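Local structure of gamma-glutamyltranspeptidase (Ggt) (Helicobacter pylori 26695, 5BPK) at residues T1-W10 and V14-S26. The protein probably cleaves the gamma-glutamyl bond of glutathione and related compounds and transfers the glutamyl group to water or an acceptor amine, as an N-terminal nucleophile (Ntn) hydrolase. Residues are numbered along the deposited sequence; the frame is centred on the assembly and turned at random.
Sequences TTHYSVADRW and VSVTYTINASYGS. With 4UD ((2S)-amino[(5S)-4,5-dihydro-1,2-oxazol-5-yl]acetic acid), chain O.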
ATOM      1  N   THR B   1      -5.837   0.036   3.117  0.50 14.89           N
ATOM      2  CA  THR B   1      -4.907   0.620   2.112  0.50 14.91           C
ATOM      3  C   THR B   1      -5.565   0.912   0.784  0.50 12.47           C
ATOM      4  O   THR B   1      -6.612   0.368   0.441  0.50  9.65           O
ATOM      5  CB  THR B   1      -3.818  -0.360   1.771  0.50 16.17           C
ATOM      6  OG1 THR B   1      -3.968  -1.514   2.598  0.50 23.52           O
ATOM      7  CG2 THR B   1      -2.438   0.273   1.911  0.50 21.73           C
ATOM      8  N   THR B   2      -4.912   1.758   0.005  1.00 11.52           N
ATOM      9  CA  THR B   2      -5.366   1.997  -1.357  1.00 11.35           C
ATOM     10  C   THR B   2      -4.167   2.428  -2.204  1.00  9.87           C
ATOM     11  O   THR B   2      -3.232   3.041  -1.699  1.00 10.40           O
ATOM     12  CB  THR B   2      -6.515   3.042  -1.386  1.00 12.07           C
ATOM     13  OG1 THR B   2      -7.222   2.966  -2.630  1.00 11.94           O
ATOM     14  CG2 THR B   2      -6.011   4.467  -1.153  1.00 11.59           C
ATOM     15  N   HIS B   3      -4.167   2.011  -3.469  1.00  9.75           N
ATOM     16  CA  HIS B   3      -3.096   2.340  -4.396  1.00  9.93           C
ATOM     17  C   HIS B   3      -3.629   3.179  -5.551  1.00  8.93           C
ATOM     18  O   HIS B   3      -4.701   2.894  -6.087  1.00  9.46           O
ATOM     19  CB  HIS B   3      -2.432   1.085  -4.986  1.00 10.73           C
ATOM     20  CG  HIS B   3      -1.309   1.430  -5.899  1.00 10.11           C
ATOM     21  ND1 HIS B   3      -0.077   1.800  -5.418  1.00  9.49           N
ATOM     22  CD2 HIS B   3      -1.263   1.614  -7.240  1.00  9.50           C
ATOM     23  CE1 HIS B   3       0.690   2.171  -6.426  1.00  9.95           C
ATOM     24  NE2 HIS B   3      -0.005   2.057  -7.544  1.00 10.34           N
ATOM     25  N   TYR B   4      -2.867   4.187  -5.962  1.00  7.61           N
ATOM     26  CA  TYR B   4      -3.171   4.887  -7.203  1.00  8.93           C
ATOM     27  C   TYR B   4      -1.932   5.127  -8.066  1.00  9.94           C
ATOM     28  O   TYR B   4      -0.825   5.199  -7.565  1.00 10.08           O
ATOM     29  CB  TYR B   4      -3.958   6.158  -6.908  1.00 10.18           C
ATOM     30  CG  TYR B   4      -3.309   7.225  -6.048  1.00  9.92           C
ATOM     31  CD1 TYR B   4      -3.492   7.255  -4.656  1.00  8.92           C
ATOM     32  CD2 TYR B   4      -2.584   8.255  -6.632  1.00 10.10           C
ATOM     33  CE1 TYR B   4      -2.924   8.268  -3.875  1.00  9.46           C
ATOM     34  CE2 TYR B   4      -2.009   9.274  -5.860  1.00  9.74           C
ATOM     35  CZ  TYR B   4      -2.200   9.292  -4.493  1.00 10.17           C
ATOM     36  OH  TYR B   4      -1.641  10.317  -3.759  1.00 10.52           O
ATOM     37  N   SER B   5      -2.161   5.219  -9.375  1.00  9.15           N
ATOM     38  CA  SER B   5      -1.128   5.228 -10.381  1.00 10.25           C
ATOM     39  C   SER B   5      -1.397   6.367 -11.355  1.00  8.80           C
ATOM     40  O   SER B   5      -2.540   6.536 -11.814  1.00  9.94           O
ATOM     41  CB  SER B   5      -1.117   3.896 -11.138  1.00 11.09           C
ATOM     42  OG  SER B   5      -0.723   2.805 -10.300  1.00 10.59           O
ATOM     43  N   VAL B   6      -0.344   7.108 -11.701  1.00  9.61           N
ATOM     44  CA  VAL B   6      -0.462   8.240 -12.607  1.00 10.59           C
ATOM     45  C   VAL B   6       0.698   8.232 -13.600  1.00 10.69           C
ATOM     46  O   VAL B   6       1.841   8.003 -13.223  1.00 11.01           O
ATOM     47  CB  VAL B   6      -0.449   9.613 -11.861  1.00 11.44           C
ATOM     48  CG1 VAL B   6      -0.817  10.741 -12.820  1.00 12.37           C
ATOM     49  CG2 VAL B   6      -1.388   9.607 -10.632  1.00 10.89           C
ATOM     50  N   ALA B   7       0.396   8.511 -14.862  1.00 11.72           N
ATOM     51  CA  ALA B   7       1.434   8.707 -15.876  1.00  9.51           C
ATOM     52  C   ALA B   7       1.004   9.834 -16.800  1.00 11.17           C
ATOM     53  O   ALA B   7      -0.153   9.844 -17.250  1.00 11.68           O
ATOM     54  CB  ALA B   7       1.682   7.425 -16.655  1.00 11.45           C
ATOM     55  N   ASP B   8       1.914  10.784 -17.046  1.00 12.29           N
ATOM     56  CA  ASP B   8       1.613  11.963 -17.859  1.00 11.92           C
ATOM     57  C   ASP B   8       2.253  11.896 -19.255  1.00 12.20           C
ATOM     58  O   ASP B   8       2.945  10.936 -19.587  1.00 12.78           O
ATOM     59  CB  ASP B   8       1.941  13.272 -17.112  1.00 11.58           C
ATOM     60  CG  ASP B   8       3.426  13.497 -16.881  1.00 12.76           C
ATOM     61  OD1 ASP B   8       4.273  13.006 -17.660  1.00 12.57           O
ATOM     62  OD2 ASP B   8       3.739  14.210 -15.904  1.00 12.58           O
ATOM     63  N   ARG B   9       2.000  12.911 -20.075  0.50 12.70           N
ATOM     64  CA  ARG B   9       2.446  12.898 -21.468  0.50 12.91           C
ATOM     65  C   ARG B   9       3.953  13.096 -21.629  0.50 13.88           C
ATOM     66  O   ARG B   9       4.517  12.753 -22.673  0.50 15.86           O
ATOM     67  CB  ARG B   9       1.695  13.964 -22.270  0.50 11.99           C
ATOM     68  CG  ARG B   9       2.038  15.398 -21.901  0.50 13.43           C
ATOM     69  CD  ARG B   9       0.944  16.352 -22.368  0.50 12.56           C
ATOM     70  NE  ARG B   9       0.792  16.378 -23.826  0.50 13.82           N
ATOM     71  CZ  ARG B   9      -0.077  17.159 -24.459  0.50 15.49           C
ATOM     72  NH1 ARG B   9      -0.167  17.135 -25.783  0.50 18.26           N
ATOM     73  NH2 ARG B   9      -0.857  17.972 -23.763  0.50 14.37           N
ATOM     74  N   TRP B  10       4.603  13.636 -20.599  1.00 13.90           N
ATOM     75  CA  TRP B  10       6.026  13.961 -20.679  1.00 14.24           C
ATOM     76  C   TRP B  10       6.943  12.814 -20.298  1.00 14.78           C
ATOM     77  O   TRP B  10       8.141  12.871 -20.552  1.00 17.60           O
ATOM     78  CB  TRP B  10       6.345  15.198 -19.837  1.00 14.77           C
ATOM     79  CG  TRP B  10       5.592  16.402 -20.324  1.00 14.80           C
ATOM     80  CD1 TRP B  10       5.874  17.149 -21.430  1.00 13.66           C
ATOM     81  CD2 TRP B  10       4.402  16.958 -19.759  1.00 15.55           C
ATOM     82  NE1 TRP B  10       4.956  18.160 -21.568  1.00 15.45           N
ATOM     83  CE2 TRP B  10       4.043  18.069 -20.551  1.00 16.63           C
ATOM     84  CE3 TRP B  10       3.621  16.648 -18.641  1.00 14.88           C
ATOM     85  CZ2 TRP B  10       2.929  18.852 -20.270  1.00 16.95           C
ATOM     86  CZ3 TRP B  10       2.518  17.426 -18.363  1.00 17.08           C
ATOM     87  CH2 TRP B  10       2.178  18.512 -19.166  1.00 17.89           C
ATOM     88  N   VAL B  14       4.023   8.309 -11.318  1.00 10.58           N
ATOM     89  CA  VAL B  14       3.944   8.359  -9.868  1.00 11.25           C
ATOM     90  C   VAL B  14       3.051   7.198  -9.432  1.00 10.01           C
ATOM     91  O   VAL B  14       1.912   7.065  -9.893  1.00 10.62           O
ATOM     92  CB  VAL B  14       3.330   9.694  -9.385  1.00 11.08           C
ATOM     93  CG1 VAL B  14       3.290   9.750  -7.874  1.00 11.13           C
ATOM     94  CG2 VAL B  14       4.115  10.888  -9.941  1.00 13.76           C
ATOM     95  N   SER B  15       3.581   6.369  -8.542  1.00  9.41           N
ATOM     96  CA  SER B  15       2.886   5.203  -8.033  1.00  9.39           C
ATOM     97  C   SER B  15       2.810   5.367  -6.517  1.00  9.75           C
ATOM     98  O   SER B  15       3.845   5.423  -5.849  1.00  9.86           O
ATOM     99  CB  SER B  15       3.659   3.953  -8.430  1.00 10.48           C
ATOM    100  OG  SER B  15       2.894   2.791  -8.222  1.00 12.51           O
ATOM    101  N   VAL B  16       1.591   5.528  -5.994  1.00  9.50           N
ATOM    102  CA  VAL B  16       1.386   5.869  -4.588  1.00  9.19           C
ATOM    103  C   VAL B  16       0.534   4.810  -3.896  1.00  8.37           C
ATOM    104  O   VAL B  16      -0.591   4.537  -4.334  1.00  8.84           O
ATOM    105  CB  VAL B  16       0.666   7.216  -4.419  1.00  8.80           C
ATOM    106  CG1 VAL B  16       0.505   7.536  -2.916  1.00 10.80           C
ATOM    107  CG2 VAL B  16       1.401   8.342  -5.171  1.00 12.93           C
ATOM    108  N   THR B  17       1.078   4.195  -2.849  1.00  8.36           N
ATOM    109  CA  THR B  17       0.279   3.371  -1.948  1.00  8.83           C
ATOM    110  C   THR B  17       0.264   4.057  -0.596  1.00  8.99           C
ATOM    111  O   THR B  17       1.326   4.405  -0.024  1.00 10.06           O
ATOM    112  CB  THR B  17       0.807   1.928  -1.791  1.00  8.53           C
ATOM    113  OG1 THR B  17       1.236   1.405  -3.053  1.00  9.76           O
ATOM    114  CG2 THR B  17      -0.289   1.013  -1.211  1.00  9.85           C
ATOM    115  N   TYR B  18      -0.931   4.288  -0.072  1.00  8.52           N
ATOM    116  CA  TYR B  18      -1.030   4.923   1.241  1.00  9.41           C
ATOM    117  C   TYR B  18      -2.248   4.420   2.001  1.00  8.75           C
ATOM    118  O   TYR B  18      -3.097   3.698   1.441  1.00  9.55           O
ATOM    119  CB  TYR B  18      -0.927   6.457   1.121  1.00 10.16           C
ATOM    120  CG  TYR B  18      -2.200   7.248   0.819  1.00  9.48           C
ATOM    121  CD1 TYR B  18      -3.212   6.741   0.002  1.00  9.56           C
ATOM    122  CD2 TYR B  18      -2.357   8.534   1.314  1.00  9.11           C
ATOM    123  CE1 TYR B  18      -4.367   7.476  -0.257  1.00 11.09           C
ATOM    124  CE2 TYR B  18      -3.514   9.279   1.060  1.00 10.08           C
ATOM    125  CZ  TYR B  18      -4.511   8.742   0.280  1.00 10.65           C
ATOM    126  OH  TYR B  18      -5.661   9.457   0.028  1.00 12.12           O
ATOM    127  N   THR B  19      -2.313   4.737   3.291  1.00  9.79           N
ATOM    128  CA  THR B  19      -3.124   3.922   4.185  1.00 10.38           C
ATOM    129  C   THR B  19      -3.247   4.465   5.595  1.00 10.85           C
ATOM    130  O   THR B  19      -2.401   5.231   6.049  1.00 10.67           O
ATOM    131  CB  THR B  19      -2.500   2.495   4.276  1.00 10.04           C
ATOM    132  OG1 THR B  19      -3.429   1.573   4.864  1.00 12.48           O
ATOM    133  CG2 THR B  19      -1.190   2.516   5.062  1.00 11.02           C
ATOM    134  N   ILE B  20      -4.304   4.021   6.270  1.00 10.40           N
ATOM    135  CA  ILE B  20      -4.421   4.111   7.720  1.00 10.86           C
ATOM    136  C   ILE B  20      -4.359   2.709   8.377  1.00 11.33           C
ATOM    137  O   ILE B  20      -4.644   2.555   9.554  1.00 12.43           O
ATOM    138  CB  ILE B  20      -5.677   4.919   8.142  1.00  9.66           C
ATOM    139  CG1 ILE B  20      -6.943   4.484   7.379  1.00 11.91           C
ATOM    140  CG2 ILE B  20      -5.406   6.415   7.981  1.00 12.15           C
ATOM    141  CD1 ILE B  20      -8.216   5.195   7.880  1.00 11.33           C
ATOM    142  N   ASN B  21      -3.907   1.737   7.577  1.00 10.66           N
ATOM    143  CA  ASN B  21      -3.739   0.319   7.895  1.00 11.86           C
ATOM    144  C   ASN B  21      -5.044  -0.473   7.748  1.00 10.92           C
ATOM    145  O   ASN B  21      -5.430  -0.791   6.624  1.00 13.94           O
ATOM    146  CB  ASN B  21      -3.009   0.061   9.219  1.00 11.35           C
ATOM    147  CG  ASN B  21      -2.610  -1.396   9.377  1.00  9.97           C
ATOM    148  OD1 ASN B  21      -2.549  -2.129   8.393  1.00 12.23           O
ATOM    149  ND2 ASN B  21      -2.353  -1.821  10.610  1.00 11.18           N
ATOM    150  N   ALA B  22      -5.723  -0.801   8.847  1.00 11.67           N
ATOM    151  CA  ALA B  22      -6.995  -1.505   8.738  1.00 11.22           C
ATOM    152  C   ALA B  22      -8.045  -0.624   8.056  1.00 10.88           C
ATOM    153  O   ALA B  22      -7.843   0.561   7.848  1.00 12.52           O
ATOM    154  CB  ALA B  22      -7.492  -1.949  10.113  1.00 12.93           C
ATOM    155  N   SER B  23      -9.157  -1.237   7.683  1.00 11.44           N
ATOM    156  CA  SER B  23     -10.299  -0.499   7.203  1.00 13.02           C
ATOM    157  C   SER B  23     -10.747   0.475   8.296  1.00 11.30           C
ATOM    158  O   SER B  23     -11.112   0.060   9.412  1.00 13.57           O
ATOM    159  CB  SER B  23     -11.429  -1.450   6.836  1.00 15.42           C
ATOM    160  OG  SER B  23     -12.516  -0.748   6.269  1.00 20.12           O
ATOM    161  N   TYR B  24     -10.712   1.769   7.966  1.00 11.06           N
ATOM    162  CA  TYR B  24     -11.005   2.874   8.899  1.00 12.41           C
ATOM    163  C   TYR B  24      -9.959   3.012  10.018  1.00 12.31           C
ATOM    164  O   TYR B  24     -10.212   3.631  11.050  1.00 11.61           O
ATOM    165  CB  TYR B  24     -12.436   2.818   9.445  1.00 13.73           C
ATOM    166  CG  TYR B  24     -13.479   2.813   8.350  1.00 11.88           C
ATOM    167  CD1 TYR B  24     -13.877   3.998   7.729  1.00 11.02           C
ATOM    168  CD2 TYR B  24     -14.060   1.630   7.924  1.00 12.85           C
ATOM    169  CE1 TYR B  24     -14.820   3.996   6.727  1.00 13.13           C
ATOM    170  CE2 TYR B  24     -15.007   1.622   6.925  1.00 13.28           C
ATOM    171  CZ  TYR B  24     -15.383   2.808   6.328  1.00 13.18           C
ATOM    172  OH  TYR B  24     -16.306   2.810   5.321  1.00 14.85           O
ATOM    173  N   GLY B  25      -8.774   2.460   9.777  1.00 12.54           N
ATOM    174  CA  GLY B  25      -7.628   2.654  10.655  1.00 10.69           C
ATOM    175  C   GLY B  25      -7.920   2.132  12.043  1.00 12.66           C
ATOM    176  O   GLY B  25      -8.417   0.999  12.210  1.00 13.16           O
ATOM    177  N   SER B  26      -7.626   2.969  13.033  1.00 12.09           N
ATOM    178  CA  SER B  26      -7.850   2.638  14.436  1.00 13.07           C
ATOM    179  C   SER B  26      -9.311   2.785  14.849  1.00 13.36           C
ATOM    180  O   SER B  26      -9.662   2.488  15.994  1.00 13.86           O
ATOM    181  CB  SER B  26      -7.017   3.552  15.322  1.00 12.79           C
ATOM    182  OG  SER B  26      -7.572   4.855  15.362  1.00 15.22           O
TER
HETATM  183  C3  4UD O 701      -2.823  -1.861   3.183  1.00 22.64           C
HETATM  184  C4  4UD O 701      -0.973  -1.722   4.403  1.00 18.07           C
HETATM  185  C5  4UD O 701      -2.475  -1.727   4.625  1.00 23.69           C
HETATM  186  C6  4UD O 701      -0.129  -2.259   5.568  1.00 13.57           C
HETATM  187  C8  4UD O 701       1.318  -2.073   5.170  1.00 13.00           C
HETATM  188  O9  4UD O 701       1.871  -1.010   5.310  1.00 13.76           O
HETATM  189  O10 4UD O 701       2.019  -3.103   4.640  1.00 12.30           O
HETATM  190  N7  4UD O 701      -0.376  -1.481   6.789  1.00 13.67           N
HETATM  191  O2  4UD O 701      -0.748  -2.573   3.282  1.00 24.83           O
HETATM  192  N1  4UD O 701      -1.819  -2.332   2.522  1.00 27.05           N
HETATM  193  O   HOH W   1      -6.524   1.847   5.473  1.00 17.88           O
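Thr2, Tyr4 and Val6 pair with Tyr18, Val16 and Val14 through six backbone hydrogen bonds, two per pair, so strands 2-8 and 14-19 form an antiparallel hairpin with their axes 4.8 Å apart. On the face carrying these residues, the Tyr4 ring lies over Val16, whose CB sits 3.7 Å from the ring centroid in a CH-pi contact. With CG between the backbone N and the carbonyl carbon (chi1 61°), the Tyr4 ring leans over Val16. Its edge then meets the face of Tyr18 in an offset edge-to-face pair, planes at 86°, while Thr2 CG2 touches the rim of the Tyr18 ring at CE1, 3.5 Å away. Tyr18 OH bonds to Gly69 O of the other chain, and the sheet runs on across the interface into that chain.

The other face is polar. His3 is gripped from two sides: ND1 shares a 2.7 Å hydrogen bond with Thr17 OG1, and NE2 donates to Ser5 OG, close to the ring plane. These two bonds fix the rotation of the imidazole. Ser5 OG in turn bonds to Asn165 O.

At the end of the hairpin Thr1 is covalently joined through OG1 to C3 of the inhibitor-derived group. A water accepts from Thr1 N and from Ile20 N, tying the amino terminus to the chain after the strand. Thr19 OG1 accepts from Asn21 N in an ST turn, and Asn21 OD1 receives the ligand amine N7 at 2.8 Å; OD1 is also hydrogen-bonded to Tyr54 OH, which helps position the amide. The hairpin thus brings the N-terminal nucleophile alongside a residue that recognises the ligand's alpha-amino group, consistent with how a gamma-glutamyl substrate would be held for attack by Thr1.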